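PDB 4BHX: paternally-expressed gene 3 protein from Homo sapiens, which acts in p53- and TNF-linked apoptosis pathways and forms homo- or heterodimers through its SCAN domain, the part in this chain. Local coordinates for residues A[75-78]-A[79-82]; A[6-9]-A[10-14]; A[27-30]-A[31-35]. One frame throughout, in Å; residues are numbered along the deposited sequence.

How the interactions relate
All three contacts lie in the SCAN domain, an all-helical dimerisation module. Along the chain, interaction 2 on helix 6-15 comes first. Interaction 3 on helix 24-39 follows, and interaction 1 at the start of helix 78-85 comes last. Interactions 2 and 3 have centres about 11 Å apart and touch. Phe13 CD1 lies 3.5 Å from Leu31 O, and Phe9, Arg12 and Leu34 add to the same joint. Interaction 1 is separate. Its centre is about 19 Å from that of interaction 2 and about 28 Å from that of interaction 3. Interactions 1 and 3 lie on opposite sides of the chain's centre, with interaction 2 nearer the middle.

Interaction 1: A[75-78]-A[79-82]; sequences PENC and EKLV
Asn77 O accepts from Leu81 N at 3.3 Å and Cys78 O from Val82 N at 2.9 Å, so the loop at Pro75-Asn77 passes straight into the first turn of helix 78-85. Asn77 is the N-cap. Asn77 OD1 accepts from Lys80 N at 3.1 Å, with a nearly straight N-H...O angle of 166°. The donor lies almost along the C=O axis of the amide. CG of Asn77 stands between its own N and carbonyl carbon (chi1 72°), which turns OD1 back toward the end of the helix. The cap satisfies a backbone N-H that has no earlier helical carbonyl to use.

Glu76 and Lys80 cross at about a right angle on the outside. They form a salt bridge between OE1 of Glu76 and NZ of Lys80. The modelled 2.4 Å is very short, so the exact placing of these ends is doubtful. Lys80 reaches back over the loop, and its CG rests 3.7 Å from CB of Pro75. On the inner side, CG of the Pro75 ring meets CD1 of Leu81 at 3.9 Å.

The buried pair Pro75 and Leu81 both pack on Val70 of helix 67-73. Leu81 also reaches Tyr58 and Leu59 of helix 46-61. Cys78 touches Val54 and Leu55, so this first turn is seated against two preceding helices.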
# COMPACT_ATOMS: atom_id res chain seq x y z
N PRO A 75 7.11 -5.41 7.83
CA PRO A 75 8.12 -4.40 7.75
C PRO A 75 7.41 -3.11 7.33
O PRO A 75 6.48 -3.14 6.50
CB PRO A 75 9.02 -4.88 6.62
CG PRO A 75 8.08 -5.62 5.72
CD PRO A 75 7.04 -6.24 6.62
N GLU A 76 7.79 -1.98 7.91
CA GLU A 76 7.00 -0.78 7.64
C GLU A 76 7.65 0.07 6.57
O GLU A 76 7.01 1.00 6.11
CB GLU A 76 6.64 0.01 8.91
CG GLU A 76 7.67 1.02 9.37
CD GLU A 76 8.90 0.34 9.90
OE1 GLU A 76 8.74 -0.39 10.90
OE2 GLU A 76 10.00 0.52 9.32
N ASN A 77 8.87 -0.27 6.16
CA ASN A 77 9.49 0.28 4.95
C ASN A 77 10.40 -0.69 4.14
O ASN A 77 10.63 -1.81 4.53
CB ASN A 77 10.22 1.56 5.28
CG ASN A 77 11.48 1.32 6.08
OD1 ASN A 77 12.14 0.30 5.94
ND2 ASN A 77 11.82 2.28 6.92
N CYS A 78 10.91 -0.25 3.00
CA CYS A 78 11.63 -1.17 2.11
C CYS A 78 12.89 -1.71 2.69
O CYS A 78 13.20 -2.87 2.51
CB CYS A 78 12.02 -0.53 0.80
SG CYS A 78 10.55 -0.25 -0.21
N GLU A 79 13.67 -0.83 3.31
CA GLU A 79 14.96 -1.19 3.85
C GLU A 79 14.87 -2.35 4.78
O GLU A 79 15.68 -3.26 4.78
CB GLU A 79 15.54 0.04 4.56
CG GLU A 79 16.60 0.64 3.71
CD GLU A 79 17.81 -0.24 3.71
OE1 GLU A 79 18.05 -0.85 4.78
OE2 GLU A 79 18.50 -0.33 2.68
N LYS A 80 13.85 -2.27 5.59
CA LYS A 80 13.56 -3.27 6.53
C LYS A 80 13.40 -4.57 5.75
O LYS A 80 14.18 -5.52 5.93
CB LYS A 80 12.29 -2.87 7.16
CG LYS A 80 11.96 -3.52 8.45
CD LYS A 80 11.39 -2.44 9.37
CE LYS A 80 10.87 -3.02 10.68
NZ LYS A 80 9.45 -2.65 10.96
N LEU A 81 12.43 -4.55 4.82
CA LEU A 81 12.03 -5.70 4.02
C LEU A 81 13.24 -6.36 3.41
O LEU A 81 13.34 -7.58 3.45
CB LEU A 81 10.98 -5.26 2.92
CG LEU A 81 10.44 -6.30 1.92
CD1 LEU A 81 9.76 -7.43 2.64
CD2 LEU A 81 9.49 -5.70 0.87
N VAL A 82 14.14 -5.57 2.86
CA VAL A 82 15.34 -6.05 2.22
C VAL A 82 16.29 -6.75 3.19
O VAL A 82 16.93 -7.76 2.84
CB VAL A 82 16.14 -4.92 1.57
CG1 VAL A 82 17.60 -5.34 1.36
CG2 VAL A 82 15.52 -4.54 0.24

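Interaction 2: A[6-9]-A[10-14]; sequences SEFF and HQRFR. With EDO (1,2-ethanediol), chain P; EDO (1,2-ethanediol), chain K.
The Glu7 carboxylate, in one of its two deposited conformers, grips two side chains one turn further along the helix. Glu7 OE1 accepts from His10 ND1 at 2.7 Å, in the imidazole plane, on the syn side but 26° out of the carboxylate plane. The carboxylate stands nearly upright to that ring, 81° between planes. Glu7 OE2 uses its anti lone pair to accept from Gln11 NE2 at 2.6 Å. A bend at chi2 (59°) turns the Glu7 carboxylate along the helix toward both. His10 NE2 is bonded to Glu56, so carboxylates hold both ring nitrogens. This would probably favour a protonated ring. His10 also stacks with Trp38.

Of two ethanediols, probably from the crystallisation liquor, one bonds Ser6 OG and O1 of the other donates to Gln11 OE1 at 2.6 Å.

On another side of the helix, Arg12 folds back across Phe8. CG of Arg12 sits over one face of the Phe8 ring, offset toward the rim and 4.0 Å from its centroid, a CH-pi contact. The guanidinium is further off, so any cation-pi attraction is weak.

Such i to i+3 and i to i+4 contacts typify an alpha helix, here the first of the SCAN fold.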
# COMPACT_ATOMS: atom_id res chain seq x y z
N SER A 6 -4.54 4.09 7.80
CA SER A 6 -4.30 4.44 6.39
C SER A 6 -4.36 3.22 5.47
O SER A 6 -4.73 3.35 4.30
CB SER A 6 -3.00 5.21 6.22
OG SER A 6 -1.93 4.51 6.79
N GLU A 7 -4.03 2.02 6.00
CA GLU A 7 -4.09 0.80 5.21
C GLU A 7 -5.53 0.43 4.79
O GLU A 7 -5.76 -0.15 3.73
CB GLU A 7 -3.39 -0.35 5.98
CG GLU A 7 -3.50 -1.72 5.31
CD GLU A 7 -2.89 -1.75 3.89
OE1 GLU A 7 -2.08 -0.85 3.54
OE2 GLU A 7 -3.23 -2.64 3.13
N PHE A 8 -6.52 0.75 5.63
CA PHE A 8 -7.95 0.59 5.32
C PHE A 8 -8.28 1.37 4.03
O PHE A 8 -8.92 0.84 3.08
CB PHE A 8 -8.86 1.15 6.45
CG PHE A 8 -10.27 1.26 6.06
CD1 PHE A 8 -11.14 0.20 6.24
CD2 PHE A 8 -10.77 2.46 5.57
CE1 PHE A 8 -12.46 0.29 5.87
CE2 PHE A 8 -12.08 2.53 5.17
CZ PHE A 8 -12.93 1.47 5.32
N PHE A 9 -7.76 2.56 3.95
CA PHE A 9 -8.00 3.40 2.73
C PHE A 9 -7.23 2.90 1.50
O PHE A 9 -7.80 2.88 0.42
CB PHE A 9 -7.70 4.86 2.98
CG PHE A 9 -8.70 5.50 3.91
CD1 PHE A 9 -9.97 5.86 3.45
CD2 PHE A 9 -8.41 5.68 5.24
CE1 PHE A 9 -10.91 6.39 4.29
CE2 PHE A 9 -9.38 6.24 6.13
CZ PHE A 9 -10.61 6.58 5.64
N HIS A 10 -6.01 2.45 1.71
CA HIS A 10 -5.24 1.79 0.65
C HIS A 10 -5.99 0.67 0.07
O HIS A 10 -6.09 0.55 -1.13
CB HIS A 10 -3.98 1.28 1.27
CG HIS A 10 -3.13 0.50 0.36
ND1 HIS A 10 -2.25 -0.45 0.83
CD2 HIS A 10 -3.02 0.49 -0.99
CE1 HIS A 10 -1.61 -0.98 -0.20
NE2 HIS A 10 -2.06 -0.44 -1.30
N GLN A 11 -6.56 -0.21 0.92
CA GLN A 11 -7.34 -1.34 0.42
C GLN A 11 -8.62 -0.87 -0.28
O GLN A 11 -8.96 -1.39 -1.37
CB GLN A 11 -7.64 -2.34 1.56
CG GLN A 11 -6.37 -3.06 2.00
CD GLN A 11 -6.47 -3.76 3.37
OE1 GLN A 11 -7.56 -4.14 3.80
NE2 GLN A 11 -5.30 -4.00 4.02
N ARG A 12 -9.33 0.12 0.28
CA ARG A 12 -10.53 0.57 -0.41
C ARG A 12 -10.20 1.18 -1.82
O ARG A 12 -10.97 1.00 -2.77
CB ARG A 12 -11.31 1.60 0.38
CG ARG A 12 -11.79 1.18 1.77
CD ARG A 12 -12.88 0.14 1.70
NE ARG A 12 -12.57 -1.15 1.11
CZ ARG A 12 -11.99 -2.18 1.71
NH1 ARG A 12 -11.53 -2.12 2.97
NH2 ARG A 12 -11.84 -3.31 1.01
N PHE A 13 -9.12 1.94 -1.89
CA PHE A 13 -8.68 2.57 -3.13
C PHE A 13 -8.46 1.50 -4.21
O PHE A 13 -8.92 1.62 -5.35
CB PHE A 13 -7.39 3.38 -2.84
CG PHE A 13 -6.72 3.97 -4.09
CD1 PHE A 13 -7.41 4.86 -4.93
CD2 PHE A 13 -5.41 3.60 -4.44
CE1 PHE A 13 -6.77 5.37 -6.09
CE2 PHE A 13 -4.76 4.16 -5.59
CZ PHE A 13 -5.47 5.02 -6.41
N ARG A 14 -7.72 0.46 -3.85
CA ARG A 14 -7.42 -0.64 -4.75
C ARG A 14 -8.61 -1.54 -5.08
O ARG A 14 -8.61 -2.16 -6.14
CB ARG A 14 -6.31 -1.47 -4.15
CG ARG A 14 -4.94 -0.84 -4.10
CD ARG A 14 -4.45 -0.43 -5.48
NE ARG A 14 -3.12 0.22 -5.44
CZ ARG A 14 -2.70 1.14 -6.32
NH1 ARG A 14 -3.48 1.56 -7.32
NH2 ARG A 14 -1.52 1.67 -6.19
C1 EDO P . 0.39 4.53 4.31
O1 EDO P . -0.60 3.58 4.73
C2 EDO P . 1.51 4.59 5.32
O2 EDO P . 2.12 3.29 5.36
C1 EDO K . -6.68 -3.41 7.41
O1 EDO K . -7.55 -3.25 6.27
C2 EDO K . -6.82 -2.17 8.26
O2 EDO K . -8.17 -2.12 8.76

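Interaction 3: A[27-30]-A[31-35]; sequences TLIK and LRNLC. With EDO (1,2-ethanediol), chain N.
Leu28 and Arg32 make the main side-chain contact, one turn apart on helix 24-39. It is apolar in character. CD2 of Leu28 sits over one face of the Arg32 guanidinium, offset toward its rim, and comes 3.5 Å from NH1. CD1 of Leu28 lies 4.0 Å from NE of Arg32. Arg32 runs extended from CG to NE, which carries its flat end out to the leucine tip. The two side chains cross obliquely. The leucine thus shields one side of a charged group that stays exposed at the surface.

Two other pairs lie side by side and point the same way. CG2 of Thr27 is 4.2 Å from CD1 of Leu31, a loose touch. CG2 of Ile29 is 3.7 Å from ND2 of Asn33. CG of Leu34 leans on the backbone, 3.2 Å from Lys30 O.

The polar contacts are mostly those of the helix itself. Leu31, Arg32, Asn33 and Leu34 give their backbone N-H groups to the carbonyls of Thr27, Leu28, Ile29 and Lys30. All four bonds are nearly straight, the Asn33 N to Ile29 O bond being 3.0 Å long at 174°. The amide oxygen of Asn33 accepts from an ethanediol, OD1 to O1 at 3.0 Å. Thr27 turns its hydroxyl back to bond Gly23 O, one turn earlier.

The inward side of the helix meets helix 6-15. Leu31, Leu34 and Cys35 pack on Phe13, and Leu34 also on Arg12. Thr27 touches Tyr18 and Val22 in the loop between the two helices, and Leu31 touches Leu16. Helix 24-39 is thus joined to helix 6-15 by one of its sides, while Leu28, Ile29 and Arg32 lie elsewhere on its surface.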
# COMPACT_ATOMS: atom_id res chain seq x y z
N THR A 27 -17.13 8.46 -9.64
CA THR A 27 -16.14 7.41 -9.40
C THR A 27 -14.76 8.04 -9.29
O THR A 27 -13.97 7.64 -8.39
CB THR A 27 -16.12 6.37 -10.48
OG1 THR A 27 -17.36 5.65 -10.46
CG2 THR A 27 -14.91 5.37 -10.24
N LEU A 28 -14.48 9.06 -10.10
CA LEU A 28 -13.22 9.80 -9.94
C LEU A 28 -13.11 10.45 -8.56
O LEU A 28 -12.06 10.41 -7.93
CB LEU A 28 -13.07 10.90 -11.00
CG LEU A 28 -11.87 11.78 -10.88
CD1 LEU A 28 -10.60 10.91 -10.82
CD2 LEU A 28 -11.77 12.82 -12.02
N ILE A 29 -14.18 11.11 -8.13
CA ILE A 29 -14.17 11.80 -6.83
C ILE A 29 -13.83 10.79 -5.73
O ILE A 29 -13.03 11.08 -4.86
CB ILE A 29 -15.51 12.53 -6.60
CG1 ILE A 29 -15.62 13.73 -7.57
CG2 ILE A 29 -15.61 13.08 -5.17
CD1 ILE A 29 -17.03 14.31 -7.64
N LYS A 30 -14.47 9.62 -5.76
CA LYS A 30 -14.25 8.59 -4.76
C LYS A 30 -12.81 8.07 -4.75
O LYS A 30 -12.17 7.94 -3.68
CB LYS A 30 -15.14 7.39 -5.01
CG LYS A 30 -16.59 7.66 -4.79
CD LYS A 30 -17.37 6.62 -5.58
CE LYS A 30 -18.05 5.59 -4.73
NZ LYS A 30 -19.52 5.87 -4.73
N LEU A 31 -12.33 7.75 -5.92
CA LEU A 31 -10.95 7.30 -6.03
C LEU A 31 -9.94 8.31 -5.50
O LEU A 31 -8.96 7.96 -4.85
CB LEU A 31 -10.62 6.94 -7.50
CG LEU A 31 -11.13 5.61 -8.07
CD1 LEU A 31 -10.81 5.48 -9.58
CD2 LEU A 31 -10.56 4.45 -7.27
N ARG A 32 -10.13 9.56 -5.86
CA ARG A 32 -9.27 10.59 -5.35
C ARG A 32 -9.30 10.69 -3.84
O ARG A 32 -8.28 10.74 -3.24
CB ARG A 32 -9.65 11.97 -5.89
CG ARG A 32 -9.11 12.27 -7.25
CD ARG A 32 -9.26 13.78 -7.56
NE ARG A 32 -8.82 14.02 -8.94
CZ ARG A 32 -9.50 14.66 -9.88
NH1 ARG A 32 -10.70 15.19 -9.62
NH2 ARG A 32 -8.98 14.80 -11.09
N ASN A 33 -10.49 10.77 -3.26
CA ASN A 33 -10.65 10.78 -1.76
C ASN A 33 -9.95 9.60 -1.09
O ASN A 33 -9.18 9.79 -0.15
CB ASN A 33 -12.11 10.80 -1.42
CG ASN A 33 -12.76 12.13 -1.72
OD1 ASN A 33 -12.08 13.14 -1.70
ND2 ASN A 33 -14.05 12.15 -1.94
N LEU A 34 -10.17 8.38 -1.61
CA LEU A 34 -9.53 7.18 -1.06
C LEU A 34 -8.03 7.24 -1.14
O LEU A 34 -7.34 6.91 -0.18
CB LEU A 34 -10.05 5.91 -1.72
CG LEU A 34 -11.55 5.64 -1.49
CD1 LEU A 34 -12.05 4.56 -2.47
CD2 LEU A 34 -11.82 5.26 -0.03
N CYS A 35 -7.48 7.70 -2.27
CA CYS A 35 -6.01 7.72 -2.44
C CYS A 35 -5.40 8.73 -1.51
O CYS A 35 -4.32 8.54 -0.97
CB CYS A 35 -5.67 8.09 -3.88
SG CYS A 35 -3.93 7.91 -4.31
C1 EDO N . -10.13 15.35 -4.27
O1 EDO N . -11.48 14.92 -4.03
C2 EDO N . -9.95 16.84 -3.98
O2 EDO N . -10.31 17.09 -2.61